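Local atomic coordinates of beta-lactamase (Francisella tularensis subsp. tularensis, PDB entry 3P09), a protein that probably hydrolyses the amide bond of beta-lactam antibiotics as a class A beta-lactamase, yielding substituted beta-amino acids and so conferring antibiotic resistance. Residues Asn153-Thr158 with Asn174-Lys179. Residues are numbered along the deposited sequence; the frame is centred on the assembly and turned at random.
Sequences NDTIIT and NKTTPK
N174 reaches across to T158 through its side-chain carbonyl, and two donors of that one residue meet the oxygen. The backbone N of T158 lies 2.9 Å from N174 OD1 with an N-H...O angle of 153°, approaching nearly along the C=O axis. T158 OG1, at 3.1 Å from N174 OD1, comes instead from above the carbonyl plane, so the second bond is the poorer aligned. The chi1 of T158 (60°) sets its hydroxyl between backbone N and carbonyl carbon, which lets both donors face the same oxygen. Two residues before T158, I156 N gives a straight bond to K175 O (3.1 Å, 167°). The touching parts, 154-158 and 174-177, run nearly antiparallel. In this class A beta-lactamase fold, the contact pins the loop after helix 140-149 to strand 175-176, whose other edge pairs with strand 60-61 through backbone hydrogen bonds of N174 with I62 and T176 with F60. T155 and T176 lie side by side with their hydroxyls 2.6 Å apart, OG1 to OG1; D152 OD2 is a further hydrogen-bond partner of T155 OG1. At the far end D154 crosses T177 obliquely: D154 CB rests 4.0 Å from T177 OG1, with T177 CG2 close by, and D154 OD2 lies 3.6 Å from T177 OG1, a contact rather than a bond. That hydroxyl instead N-caps helix 178-190 by bonding A180 N.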
ATOM      1  N   ASN A 153      -5.449 -13.849  -4.849  1.00 25.67           N
ATOM      2  CA  ASN A 153      -6.847 -14.260  -4.709  1.00 27.34           C
ATOM      3  C   ASN A 153      -7.420 -13.968  -3.323  1.00 30.28           C
ATOM      4  O   ASN A 153      -8.476 -14.490  -2.963  1.00 35.86           O
ATOM      5  CB  ASN A 153      -7.007 -15.753  -5.009  1.00 31.94           C
ATOM      6  CG  ASN A 153      -6.479 -16.128  -6.373  1.00 38.11           C
ATOM      7  OD1 ASN A 153      -5.549 -16.929  -6.488  1.00 44.87           O
ATOM      8  ND2 ASN A 153      -7.056 -15.540  -7.420  1.00 34.85           N
ATOM      9  N   ASP A 154      -6.722 -13.148  -2.542  1.00 24.89           N
ATOM     10  CA  ASP A 154      -7.176 -12.831  -1.186  1.00 26.40           C
ATOM     11  C   ASP A 154      -7.729 -11.407  -1.085  1.00 26.78           C
ATOM     12  O   ASP A 154      -8.622 -11.133  -0.294  1.00 30.07           O
ATOM     13  CB  ASP A 154      -6.042 -13.015  -0.167  1.00 24.79           C
ATOM     14  CG  ASP A 154      -5.680 -14.479   0.054  1.00 37.85           C
ATOM     15  OD1 ASP A 154      -6.563 -15.342  -0.109  1.00 46.10           O
ATOM     16  OD2 ASP A 154      -4.514 -14.760   0.408  1.00 47.22           O
ATOM     17  N   THR A 155      -7.191 -10.511  -1.894  1.00 21.90           N
ATOM     18  CA  THR A 155      -7.570  -9.099  -1.852  1.00 21.24           C
ATOM     19  C   THR A 155      -8.907  -8.869  -2.556  1.00 24.56           C
ATOM     20  O   THR A 155      -9.058  -9.201  -3.729  1.00 25.79           O
ATOM     21  CB  THR A 155      -6.467  -8.250  -2.513  1.00 24.10           C
ATOM     22  OG1 THR A 155      -5.274  -8.372  -1.736  1.00 24.56           O
ATOM     23  CG2 THR A 155      -6.861  -6.783  -2.595  1.00 20.85           C
ATOM     24  N   ILE A 156      -9.875  -8.307  -1.840  1.00 23.16           N
ATOM     25  CA  ILE A 156     -11.194  -8.063  -2.405  1.00 24.10           C
ATOM     26  C   ILE A 156     -11.555  -6.581  -2.362  1.00 27.28           C
ATOM     27  O   ILE A 156     -11.863  -6.050  -1.308  1.00 29.94           O
ATOM     28  CB  ILE A 156     -12.284  -8.819  -1.643  1.00 33.67           C
ATOM     29  CG1 ILE A 156     -11.919 -10.298  -1.513  1.00 41.89           C
ATOM     30  CG2 ILE A 156     -13.611  -8.645  -2.349  1.00 33.91           C
ATOM     31  CD1 ILE A 156     -11.907 -11.035  -2.843  1.00 42.10           C
ATOM     32  N   ILE A 157     -11.529  -5.925  -3.513  1.00 24.01           N
ATOM     33  CA  ILE A 157     -11.832  -4.497  -3.587  1.00 26.35           C
ATOM     34  C   ILE A 157     -13.168  -4.284  -4.294  1.00 30.19           C
ATOM     35  O   ILE A 157     -13.388  -4.807  -5.400  1.00 29.17           O
ATOM     36  CB  ILE A 157     -10.731  -3.760  -4.347  1.00 25.43           C
ATOM     37  CG1 ILE A 157      -9.422  -3.810  -3.553  1.00 26.65           C
ATOM     38  CG2 ILE A 157     -11.147  -2.313  -4.612  1.00 30.84           C
ATOM     39  CD1 ILE A 157      -8.238  -3.413  -4.359  1.00 33.41           C
ATOM     40  N   THR A 158     -14.076  -3.538  -3.665  1.00 21.18           N
ATOM     41  CA  THR A 158     -15.425  -3.392  -4.231  1.00 20.49           C
ATOM     42  C   THR A 158     -15.827  -1.938  -4.364  1.00 23.24           C
ATOM     43  O   THR A 158     -16.964  -1.634  -4.734  1.00 25.19           O
ATOM     44  CB  THR A 158     -16.496  -4.103  -3.384  1.00 28.72           C
ATOM     45  OG1 THR A 158     -16.513  -3.538  -2.065  1.00 29.80           O
ATOM     46  CG2 THR A 158     -16.216  -5.605  -3.307  1.00 35.80           C
ATOM     47  N   ASN A 174     -13.179  -5.446   0.867  1.00 19.79           N
ATOM     48  CA  ASN A 174     -12.235  -4.338   1.055  1.00 20.47           C
ATOM     49  C   ASN A 174     -11.145  -4.665   2.065  1.00 20.27           C
ATOM     50  O   ASN A 174     -10.684  -3.795   2.788  1.00 17.86           O
ATOM     51  CB  ASN A 174     -12.980  -3.044   1.410  1.00 18.66           C
ATOM     52  CG  ASN A 174     -13.946  -2.614   0.308  1.00 27.02           C
ATOM     53  OD1 ASN A 174     -13.761  -2.966  -0.857  1.00 28.45           O
ATOM     54  ND2 ASN A 174     -14.970  -1.844   0.667  1.00 25.91           N
ATOM     55  N   LYS A 175     -10.747  -5.937   2.100  1.00 21.31           N
ATOM     56  CA  LYS A 175      -9.651  -6.378   2.960  1.00 21.62           C
ATOM     57  C   LYS A 175      -8.588  -7.136   2.167  1.00 19.02           C
ATOM     58  O   LYS A 175      -8.823  -7.556   1.032  1.00 19.15           O
ATOM     59  CB  LYS A 175     -10.176  -7.266   4.084  1.00 17.99           C
ATOM     60  CG  LYS A 175     -11.065  -6.516   5.067  1.00 21.74           C
ATOM     61  CD  LYS A 175     -11.349  -7.321   6.306  1.00 20.13           C
ATOM     62  CE  LYS A 175     -12.339  -6.586   7.222  1.00 20.41           C
ATOM     63  NZ  LYS A 175     -12.892  -7.478   8.300  1.00 20.25           N
ATOM     64  N   THR A 176      -7.415  -7.289   2.767  1.00 16.25           N
ATOM     65  CA  THR A 176      -6.360  -8.104   2.164  1.00 16.82           C
ATOM     66  C   THR A 176      -5.654  -8.834   3.307  1.00 17.11           C
ATOM     67  O   THR A 176      -6.006  -8.628   4.471  1.00 19.83           O
ATOM     68  CB  THR A 176      -5.371  -7.208   1.371  1.00 22.36           C
ATOM     69  OG1 THR A 176      -4.377  -8.023   0.730  1.00 24.09           O
ATOM     70  CG2 THR A 176      -4.687  -6.212   2.303  1.00 23.55           C
ATOM     71  N   THR A 177      -4.661  -9.671   2.995  1.00 18.07           N
ATOM     72  CA  THR A 177      -3.857 -10.328   4.031  1.00 13.97           C
ATOM     73  C   THR A 177      -2.423  -9.813   3.942  1.00 18.85           C
ATOM     74  O   THR A 177      -1.993  -9.355   2.877  1.00 19.22           O
ATOM     75  CB  THR A 177      -3.790 -11.871   3.831  1.00 17.95           C
ATOM     76  OG1 THR A 177      -3.194 -12.158   2.554  1.00 18.32           O
ATOM     77  CG2 THR A 177      -5.193 -12.514   3.911  1.00 21.08           C
ATOM     78  N   PRO A 178      -1.671  -9.887   5.054  1.00 18.30           N
ATOM     79  CA  PRO A 178      -0.269  -9.466   4.966  1.00 17.62           C
ATOM     80  C   PRO A 178       0.487 -10.232   3.872  1.00 19.58           C
ATOM     81  O   PRO A 178       1.279  -9.654   3.142  1.00 18.97           O
ATOM     82  CB  PRO A 178       0.283  -9.793   6.354  1.00 20.10           C
ATOM     83  CG  PRO A 178      -0.927  -9.695   7.284  1.00 13.51           C
ATOM     84  CD  PRO A 178      -2.067 -10.247   6.432  1.00 16.19           C
ATOM     85  N   LYS A 179       0.218 -11.521   3.733  1.00 18.94           N
ATOM     86  CA  LYS A 179       0.927 -12.318   2.738  1.00 15.96           C
ATOM     87  C   LYS A 179       0.617 -11.835   1.322  1.00 20.54           C
ATOM     88  O   LYS A 179       1.520 -11.590   0.522  1.00 20.80           O
ATOM     89  CB  LYS A 179       0.567 -13.808   2.910  1.00 20.40           C
ATOM     90  CG  LYS A 179       1.372 -14.770   2.054  1.00 30.04           C
ATOM     91  CD  LYS A 179       0.973 -16.215   2.350  1.00 42.56           C
ATOM     92  CE  LYS A 179       1.730 -17.187   1.451  1.00 55.70           C
ATOM     93  NZ  LYS A 179       1.359 -18.612   1.693  1.00 56.67           N
TER